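Local structure of outer protein YopM (Yersinia pestis, 1JL5) at residues A[270-275]-A[282-287]; A[290-295]-A[302-307]; A[330-335]-A[340-345]. The protein acts as a leucine-rich-repeat effector that probably alters host cell physiology to promote bacterial survival, and assembles as a calcium-binding tetramer. One frame throughout, in Å; residues are numbered along the deposited sequence.

Contact 1: A[270-275]-A[282-287]; sequences TDLPEL and LDVSEN. With CA (calcium ion), chain E.
Leu-272 and Leu-282 reach for each other tip to tip across the interior of a leucine-rich-repeat solenoid, where the outer side of one coil (270-275, in LRR 10) packs on the inner strand side of the next (282-287, in LRR 11). Their methyls Leu-272 CD1 and Leu-282 CD2 stand 4.0 Å apart. Leu-275 comes at Leu-282 at about a right angle, its CD1 3.7 Å from Leu-282 CD2, which therefore lies against methyls of both outer leucines. Leu-282 is thrown inward by a CG anti to its backbone N (chi1 180°). Val-284 continues the row: its CG1 touches both methyls of Leu-272, with CD1 the nearer at 3.7 Å. No hydrogen bond joins the segments. On the outer side Glu-274 chelates a calcium ion with both carboxylate oxygens, a site shared with Glu-294. At the end of the strand, Asp-283 makes an Asx turn, its OD1 accepting from Ser-285 N and from Ser-285 OG. The side chain of Asn-287 turns back on its own segment, where its ND2 donates to Val-284 O over 3.0 Å, from well above the carbonyl plane.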
loop_
_atom_site.group_PDB
_atom_site.type_symbol
_atom_site.label_atom_id
_atom_site.label_comp_id
_atom_site.label_asym_id
_atom_site.label_seq_id
_atom_site.Cartn_x
_atom_site.Cartn_y
_atom_site.Cartn_z
ATOM N N THR A 270 -14.605 -2.433 24.754
ATOM C CA THR A 270 -14.161 -1.254 25.466
ATOM C C THR A 270 -13.331 -1.780 26.624
ATOM O O THR A 270 -12.499 -1.083 27.198
ATOM C CB THR A 270 -15.350 -0.477 26.030
ATOM O OG1 THR A 270 -14.885 0.739 26.619
ATOM C CG2 THR A 270 -16.057 -1.299 27.094
ATOM N N ASP A 271 -13.570 -3.037 26.954
ATOM C CA ASP A 271 -12.876 -3.666 28.052
ATOM C C ASP A 271 -12.604 -5.108 27.717
ATOM O O ASP A 271 -13.181 -5.674 26.795
ATOM C CB ASP A 271 -13.725 -3.611 29.327
ATOM C CG ASP A 271 -13.990 -2.197 29.793
ATOM O OD1 ASP A 271 -13.012 -1.476 30.097
ATOM O OD2 ASP A 271 -15.177 -1.808 29.858
ATOM N N LEU A 272 -11.720 -5.696 28.499
ATOM C CA LEU A 272 -11.365 -7.078 28.343
ATOM C C LEU A 272 -11.555 -7.704 29.697
ATOM O O LEU A 272 -11.373 -7.046 30.722
ATOM C CB LEU A 272 -9.904 -7.204 27.946
ATOM C CG LEU A 272 -9.569 -6.753 26.531
ATOM C CD1 LEU A 272 -8.056 -6.683 26.369
ATOM C CD2 LEU A 272 -10.201 -7.725 25.547
ATOM N N PRO A 273 -11.963 -8.976 29.730
ATOM C CA PRO A 273 -12.125 -9.581 31.049
ATOM C C PRO A 273 -10.705 -9.775 31.548
ATOM O O PRO A 273 -9.751 -9.465 30.835
ATOM C CB PRO A 273 -12.823 -10.905 30.740
ATOM C CG PRO A 273 -12.358 -11.224 29.351
ATOM C CD PRO A 273 -12.399 -9.887 28.660
ATOM N N GLU A 274 -10.546 -10.261 32.767
ATOM C CA GLU A 274 -9.206 -10.493 33.259
ATOM C C GLU A 274 -8.503 -11.318 32.200
ATOM O O GLU A 274 -9.060 -12.273 31.668
ATOM C CB GLU A 274 -9.248 -11.242 34.587
ATOM C CG GLU A 274 -9.314 -10.310 35.770
ATOM C CD GLU A 274 -8.145 -9.360 35.795
ATOM O OE1 GLU A 274 -7.005 -9.815 35.563
ATOM O OE2 GLU A 274 -8.363 -8.161 36.050
ATOM N N LEU A 275 -7.280 -10.942 31.877
ATOM C CA LEU A 275 -6.554 -11.662 30.859
ATOM C C LEU A 275 -5.718 -12.788 31.423
ATOM O O LEU A 275 -4.945 -12.596 32.356
ATOM C CB LEU A 275 -5.656 -10.704 30.085
ATOM C CG LEU A 275 -6.425 -9.631 29.317
ATOM C CD1 LEU A 275 -5.441 -8.688 28.641
ATOM C CD2 LEU A 275 -7.341 -10.299 28.292
ATOM N N LEU A 282 -2.085 -10.803 21.942
ATOM C CA LEU A 282 -3.331 -10.106 22.129
ATOM C C LEU A 282 -3.563 -9.081 21.039
ATOM O O LEU A 282 -2.796 -8.138 20.872
ATOM C CB LEU A 282 -3.342 -9.413 23.486
ATOM C CG LEU A 282 -4.599 -8.617 23.829
ATOM C CD1 LEU A 282 -5.814 -9.533 23.823
ATOM C CD2 LEU A 282 -4.417 -7.967 25.185
ATOM N N ASP A 283 -4.624 -9.276 20.283
ATOM C CA ASP A 283 -4.943 -8.319 19.256
ATOM C C ASP A 283 -6.319 -7.794 19.581
ATOM O O ASP A 283 -7.311 -8.491 19.424
ATOM C CB ASP A 283 -4.959 -8.951 17.872
ATOM C CG ASP A 283 -5.112 -7.916 16.781
ATOM O OD1 ASP A 283 -5.768 -6.885 17.033
ATOM O OD2 ASP A 283 -4.590 -8.127 15.675
ATOM N N VAL A 284 -6.363 -6.563 20.063
ATOM C CA VAL A 284 -7.621 -5.927 20.397
ATOM C C VAL A 284 -7.706 -4.685 19.539
ATOM O O VAL A 284 -8.398 -3.729 19.866
ATOM C CB VAL A 284 -7.665 -5.545 21.886
ATOM C CG1 VAL A 284 -7.674 -6.806 22.730
ATOM C CG2 VAL A 284 -6.462 -4.682 22.238
ATOM N N SER A 285 -6.981 -4.708 18.427
ATOM C CA SER A 285 -6.972 -3.577 17.527
ATOM C C SER A 285 -8.380 -3.389 17.002
ATOM O O SER A 285 -9.186 -4.321 16.990
ATOM C CB SER A 285 -6.018 -3.825 16.362
ATOM O OG SER A 285 -6.501 -4.866 15.543
ATOM N N GLU A 286 -8.670 -2.171 16.582
ATOM C CA GLU A 286 -9.977 -1.846 16.044
ATOM C C GLU A 286 -11.122 -2.193 16.953
ATOM O O GLU A 286 -12.109 -2.784 16.539
ATOM C CB GLU A 286 -10.191 -2.519 14.703
ATOM C CG GLU A 286 -9.498 -1.807 13.574
ATOM C CD GLU A 286 -9.854 -2.413 12.247
ATOM O OE1 GLU A 286 -11.051 -2.439 11.902
ATOM O OE2 GLU A 286 -8.940 -2.874 11.551
ATOM N N ASN A 287 -10.970 -1.859 18.217
ATOM C CA ASN A 287 -12.055 -2.053 19.132
ATOM C C ASN A 287 -12.283 -0.661 19.628
ATOM O O ASN A 287 -11.920 0.295 18.946
ATOM C CB ASN A 287 -11.669 -3.033 20.223
ATOM C CG ASN A 287 -11.952 -4.445 19.808
ATOM O OD1 ASN A 287 -13.086 -4.899 19.891
ATOM N ND2 ASN A 287 -10.936 -5.140 19.314
HETATM CA CA CA E . -5.630 -8.063 36.339
HETATM O O HOH W 1 -7.032 -6.344 37.737
HETATM O O HOH W 2 -5.792 -9.351 38.340
#

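Contact 2: A[290-295]-A[302-307]. With CA (calcium ion), chain E; CA (calcium ion), chain C.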
loop_
_atom_site.group_PDB
_atom_site.type_symbol
_atom_site.label_atom_id
_atom_site.label_comp_id
_atom_site.label_asym_id
_atom_site.label_seq_id
_atom_site.Cartn_x
_atom_site.Cartn_y
_atom_site.Cartn_z
ATOM N N SER A 290 -10.359 2.827 25.191
ATOM C CA SER A 290 -9.922 4.201 25.380
ATOM C C SER A 290 -8.571 4.085 26.070
ATOM O O SER A 290 -7.850 5.062 26.257
ATOM C CB SER A 290 -10.920 4.961 26.250
ATOM O OG SER A 290 -11.193 4.238 27.429
ATOM N N GLY A 291 -8.234 2.857 26.429
ATOM C CA GLY A 291 -6.967 2.593 27.068
ATOM C C GLY A 291 -6.856 1.119 27.388
ATOM O O GLY A 291 -7.789 0.352 27.176
ATOM N N LEU A 292 -5.693 0.722 27.874
ATOM C CA LEU A 292 -5.459 -0.649 28.272
ATOM C C LEU A 292 -4.932 -0.504 29.683
ATOM O O LEU A 292 -3.819 -0.033 29.898
ATOM C CB LEU A 292 -4.432 -1.315 27.357
ATOM C CG LEU A 292 -4.954 -1.529 25.934
ATOM C CD1 LEU A 292 -3.868 -2.157 25.074
ATOM C CD2 LEU A 292 -6.197 -2.420 25.977
ATOM N N SER A 293 -5.763 -0.879 30.645
ATOM C CA SER A 293 -5.411 -0.762 32.048
ATOM C C SER A 293 -4.438 -1.845 32.472
ATOM O O SER A 293 -3.602 -1.631 33.345
ATOM C CB SER A 293 -6.675 -0.844 32.899
ATOM O OG SER A 293 -7.355 -2.061 32.657
ATOM N N GLU A 294 -4.549 -3.007 31.844
ATOM C CA GLU A 294 -3.689 -4.132 32.170
ATOM C C GLU A 294 -3.306 -4.931 30.954
ATOM O O GLU A 294 -4.049 -5.018 29.976
ATOM C CB GLU A 294 -4.386 -5.107 33.112
ATOM C CG GLU A 294 -4.726 -4.602 34.473
ATOM C CD GLU A 294 -5.184 -5.734 35.362
ATOM O OE1 GLU A 294 -6.130 -6.452 34.963
ATOM O OE2 GLU A 294 -4.588 -5.905 36.445
ATOM N N LEU A 295 -2.143 -5.553 31.046
ATOM C CA LEU A 295 -1.665 -6.406 29.988
ATOM C C LEU A 295 -1.120 -7.640 30.659
ATOM O O LEU A 295 -0.526 -7.563 31.730
ATOM C CB LEU A 295 -0.579 -5.707 29.180
ATOM C CG LEU A 295 -1.128 -4.557 28.339
ATOM C CD1 LEU A 295 0.010 -3.891 27.596
ATOM C CD2 LEU A 295 -2.182 -5.097 27.371
ATOM N N LEU A 302 1.156 -7.370 21.360
ATOM C CA LEU A 302 -0.018 -6.607 21.647
ATOM C C LEU A 302 -0.295 -5.742 20.446
ATOM O O LEU A 302 0.539 -4.938 20.026
ATOM C CB LEU A 302 0.164 -5.719 22.870
ATOM C CG LEU A 302 -1.016 -4.746 23.023
ATOM C CD1 LEU A 302 -2.321 -5.522 23.141
ATOM C CD2 LEU A 302 -0.813 -3.864 24.237
ATOM N N ASN A 303 -1.457 -5.956 19.858
ATOM C CA ASN A 303 -1.865 -5.127 18.755
ATOM C C ASN A 303 -3.128 -4.487 19.298
ATOM O O ASN A 303 -4.147 -5.156 19.468
ATOM C CB ASN A 303 -2.188 -5.944 17.517
ATOM C CG ASN A 303 -2.453 -5.066 16.317
ATOM O OD1 ASN A 303 -2.740 -3.879 16.461
ATOM N ND2 ASN A 303 -2.366 -5.642 15.130
ATOM N N ALA A 304 -3.033 -3.207 19.621
ATOM C CA ALA A 304 -4.166 -2.459 20.144
ATOM C C ALA A 304 -4.339 -1.261 19.226
ATOM O O ALA A 304 -4.883 -0.230 19.608
ATOM C CB ALA A 304 -3.876 -1.999 21.564
ATOM N N SER A 305 -3.852 -1.404 18.003
ATOM C CA SER A 305 -3.945 -0.325 17.040
ATOM C C SER A 305 -5.390 -0.004 16.714
ATOM O O SER A 305 -6.282 -0.844 16.848
ATOM C CB SER A 305 -3.213 -0.702 15.749
ATOM O OG SER A 305 -3.813 -1.841 15.163
ATOM N N SER A 306 -5.614 1.230 16.292
ATOM C CA SER A 306 -6.935 1.671 15.890
ATOM C C SER A 306 -8.021 1.491 16.926
ATOM O O SER A 306 -9.110 1.003 16.644
ATOM C CB SER A 306 -7.321 0.984 14.588
ATOM O OG SER A 306 -6.482 1.479 13.562
ATOM N N ASN A 307 -7.693 1.875 18.143
ATOM C CA ASN A 307 -8.645 1.849 19.224
ATOM C C ASN A 307 -8.702 3.318 19.522
ATOM O O ASN A 307 -8.473 4.132 18.638
ATOM C CB ASN A 307 -8.098 1.057 20.406
ATOM C CG ASN A 307 -8.457 -0.402 20.314
ATOM O OD1 ASN A 307 -9.609 -0.768 20.515
ATOM N ND2 ASN A 307 -7.483 -1.243 19.977
HETATM CA CA CA E . -5.630 -8.063 36.339
HETATM CA CA CA C . -9.579 5.584 17.293
HETATM O O HOH W 1 -7.032 -6.344 37.737
HETATM O O HOH W 2 -5.792 -9.351 38.340
HETATM O O HOH W 3 -7.315 6.147 16.926
HETATM O O HOH W 4 -9.471 4.550 15.235
HETATM O O HOH W 5 -12.052 5.872 17.244
#
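With CG anti to its carbonyl carbon in both residues (chi1 -68° and -70°), Leu-292 and Leu-295 project from the outer segment 290-295 toward Leu-302, whose own CG lies anti to the backbone N (chi1 171°). Leu-292 and Leu-302 meet tip to tip, CD1 of the first 3.6 Å from CD2 of the second. Leu-295 arrives at about a right angle and presses both its methyls on the same Leu-302 CD2; the closer, Leu-295 CD1, is 3.5 Å away, tighter than usual van der Waals contact. Ala-304 offers just its CB, which rests 3.5 Å from Leu-292 CD1. At the end of the strand the polar side chains hold the turn. Asn-303 OD1 accepts from Ser-305 N in the plane of its carbonyl, making an Asx turn, and also takes the Ser-305 hydroxyl on a lone pair at 2.6 Å. The amide of Asn-307 donates through ND2 to Ala-304 O over 2.8 Å in an almost straight bond, and again to Val-284 O of the preceding coil. Each segment also carries a calcium ligand: Glu-294 grips one ion through both carboxylate oxygens, and Asn-307 O binds another together with Glu-308 of the same chain and Asp-266 of a neighbouring subunit. A leucine core with an asparagine tying down the turn after each short strand is the hallmark of the leucine-rich-repeat solenoid.

Contact 3: A[330-335]-A[340-345]; sequences IELPAL and ERLIAS
Segment 330-335, without regular secondary structure, runs along the outer side of the coil and faces segment 340-345, which holds strand 341-343; the nearest CA atoms, of Leu-332 and of Ala-344 just past the strand, are 8.1 Å apart, a gap bridged by side chains alone. Leu-332 and Leu-335 both point inward. The tip of Leu-332 meets that of Leu-342, and its CD1 settles 3.6 Å from Ala-344 CB, with CD2 somewhat farther from the same methyl. Leu-335 approaches Leu-342 at about a right angle and brings CD1 to within 3.3 Å of Leu-342 CD2, a carbon pair closer than usual van der Waals contact. With CG anti to its backbone N (chi1 176°), Leu-342 extends away from its strand, and its CD2 lies against the CD1 methyls of both outer leucines, that of Leu-332 at 3.8 Å. The neighbouring coils continue the same core, since Leu-342 packs on Leu-322 and Leu-362 of the adjoining strands, while Leu-335 lies on Leu-355. Polar partners are found along the strand side: Arg-341 forms a salt bridge to Glu-321, and Asn-347 and Asn-367 both donate to Ala-344 O. The four buried residues that meet here are purely aliphatic and make no hydrogen bond across the contact, so here the outer side of LRR 13 meets the strand side of LRR 14 through methyl packing, without directional bonds.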
loop_
_atom_site.group_PDB
_atom_site.type_symbol
_atom_site.label_atom_id
_atom_site.label_comp_id
_atom_site.label_asym_id
_atom_site.label_seq_id
_atom_site.Cartn_x
_atom_site.Cartn_y
_atom_site.Cartn_z
ATOM N N ILE A 330 -0.533 10.131 23.583
ATOM C CA ILE A 330 0.300 11.311 23.499
ATOM C C ILE A 330 1.619 10.881 24.130
ATOM O O ILE A 330 2.623 11.583 24.069
ATOM C CB ILE A 330 -0.315 12.494 24.268
ATOM C CG1 ILE A 330 -0.554 12.101 25.723
ATOM C CG2 ILE A 330 -1.610 12.924 23.608
ATOM C CD1 ILE A 330 0.395 12.750 26.686
ATOM N N GLU A 331 1.607 9.689 24.706
ATOM C CA GLU A 331 2.792 9.161 25.340
ATOM C C GLU A 331 2.733 7.649 25.452
ATOM O O GLU A 331 1.681 7.072 25.720
ATOM C CB GLU A 331 2.949 9.783 26.727
ATOM C CG GLU A 331 4.263 9.494 27.404
ATOM C CD GLU A 331 4.441 10.345 28.648
ATOM O OE1 GLU A 331 3.638 10.186 29.590
ATOM O OE2 GLU A 331 5.381 11.170 28.680
ATOM N N LEU A 332 3.869 7.009 25.215
ATOM C CA LEU A 332 3.953 5.569 25.334
ATOM C C LEU A 332 4.585 5.290 26.677
ATOM O O LEU A 332 5.386 6.079 27.168
ATOM C CB LEU A 332 4.838 4.983 24.241
ATOM C CG LEU A 332 4.298 5.034 22.816
ATOM C CD1 LEU A 332 5.352 4.509 21.864
ATOM C CD2 LEU A 332 3.023 4.209 22.723
ATOM N N PRO A 333 4.213 4.176 27.310
ATOM C CA PRO A 333 4.830 3.893 28.602
ATOM C C PRO A 333 6.261 3.445 28.330
ATOM O O PRO A 333 6.658 3.299 27.168
ATOM C CB PRO A 333 3.970 2.762 29.155
ATOM C CG PRO A 333 3.559 2.037 27.918
ATOM C CD PRO A 333 3.208 3.159 26.970
ATOM N N ALA A 334 7.037 3.244 29.388
ATOM C CA ALA A 334 8.406 2.793 29.225
ATOM C C ALA A 334 8.327 1.555 28.350
ATOM O O ALA A 334 7.458 0.705 28.534
ATOM C CB ALA A 334 9.016 2.451 30.577
ATOM N N LEU A 335 9.219 1.458 27.380
ATOM C CA LEU A 335 9.205 0.314 26.498
ATOM C C LEU A 335 9.961 -0.844 27.120
ATOM O O LEU A 335 11.088 -0.687 27.580
ATOM C CB LEU A 335 9.830 0.685 25.160
ATOM C CG LEU A 335 9.115 1.819 24.434
ATOM C CD1 LEU A 335 9.853 2.139 23.149
ATOM C CD2 LEU A 335 7.668 1.417 24.158
ATOM N N GLU A 340 10.768 -5.732 20.544
ATOM C CA GLU A 340 11.470 -5.805 19.278
ATOM C C GLU A 340 10.749 -5.022 18.204
ATOM O O GLU A 340 11.362 -4.486 17.290
ATOM C CB GLU A 340 11.579 -7.240 18.836
ATOM C CG GLU A 340 12.551 -8.026 19.619
ATOM C CD GLU A 340 12.487 -9.470 19.233
ATOM O OE1 GLU A 340 12.776 -9.796 18.047
ATOM O OE2 GLU A 340 12.136 -10.280 20.115
ATOM N N ARG A 341 9.434 -4.954 18.322
ATOM C CA ARG A 341 8.647 -4.241 17.343
ATOM C C ARG A 341 7.760 -3.223 18.019
ATOM O O ARG A 341 6.921 -3.561 18.853
ATOM C CB ARG A 341 7.797 -5.225 16.546
ATOM C CG ARG A 341 8.591 -6.142 15.636
ATOM C CD ARG A 341 7.821 -7.419 15.345
ATOM N NE ARG A 341 7.709 -7.708 13.920
ATOM C CZ ARG A 341 6.836 -7.126 13.097
ATOM N NH1 ARG A 341 5.983 -6.208 13.550
ATOM N NH2 ARG A 341 6.810 -7.470 11.814
ATOM N N LEU A 342 7.972 -1.964 17.679
ATOM C CA LEU A 342 7.157 -0.911 18.226
ATOM C C LEU A 342 6.459 -0.209 17.078
ATOM O O LEU A 342 7.094 0.454 16.254
ATOM C CB LEU A 342 7.993 0.101 19.009
ATOM C CG LEU A 342 7.157 1.287 19.509
ATOM C CD1 LEU A 342 5.967 0.784 20.313
ATOM C CD2 LEU A 342 8.015 2.215 20.353
ATOM N N ILE A 343 5.151 -0.396 17.003
ATOM C CA ILE A 343 4.363 0.270 15.986
ATOM C C ILE A 343 3.453 1.168 16.790
ATOM O O ILE A 343 2.520 0.699 17.430
ATOM C CB ILE A 343 3.514 -0.708 15.160
ATOM C CG1 ILE A 343 4.409 -1.741 14.467
ATOM C CG2 ILE A 343 2.731 0.064 14.103
ATOM C CD1 ILE A 343 4.880 -2.845 15.373
ATOM N N ALA A 344 3.756 2.459 16.788
ATOM C CA ALA A 344 2.978 3.430 17.534
ATOM C C ALA A 344 2.682 4.603 16.615
ATOM O O ALA A 344 2.462 5.733 17.052
ATOM C CB ALA A 344 3.753 3.891 18.754
ATOM N N SER A 345 2.690 4.313 15.324
ATOM C CA SER A 345 2.403 5.313 14.317
ATOM C C SER A 345 0.966 5.786 14.475
ATOM O O SER A 345 0.144 5.119 15.108
ATOM C CB SER A 345 2.582 4.696 12.940
ATOM O OG SER A 345 1.809 3.517 12.869
#

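From the N terminus the three contacts come in series, none enclosing or crossing another. Each closes a short loop from the outer side of one coil to the inner strand side of the next: contact 1 between LRR 10 and LRR 11, contact 2 between LRR 11 and LRR 12, contact 3 between LRR 13 and LRR 14. Contacts 1 and 2, their centres about 7 Å apart, touch at the ends of neighbouring strands 281-283 and 301-303 and in the turns that follow, and share the calcium ion (chain E) between their outer segments. Contact 3, its centre about 11 Å from that of contact 2, touches neither; strand 321-323 stands between strands 301-303 and 341-343.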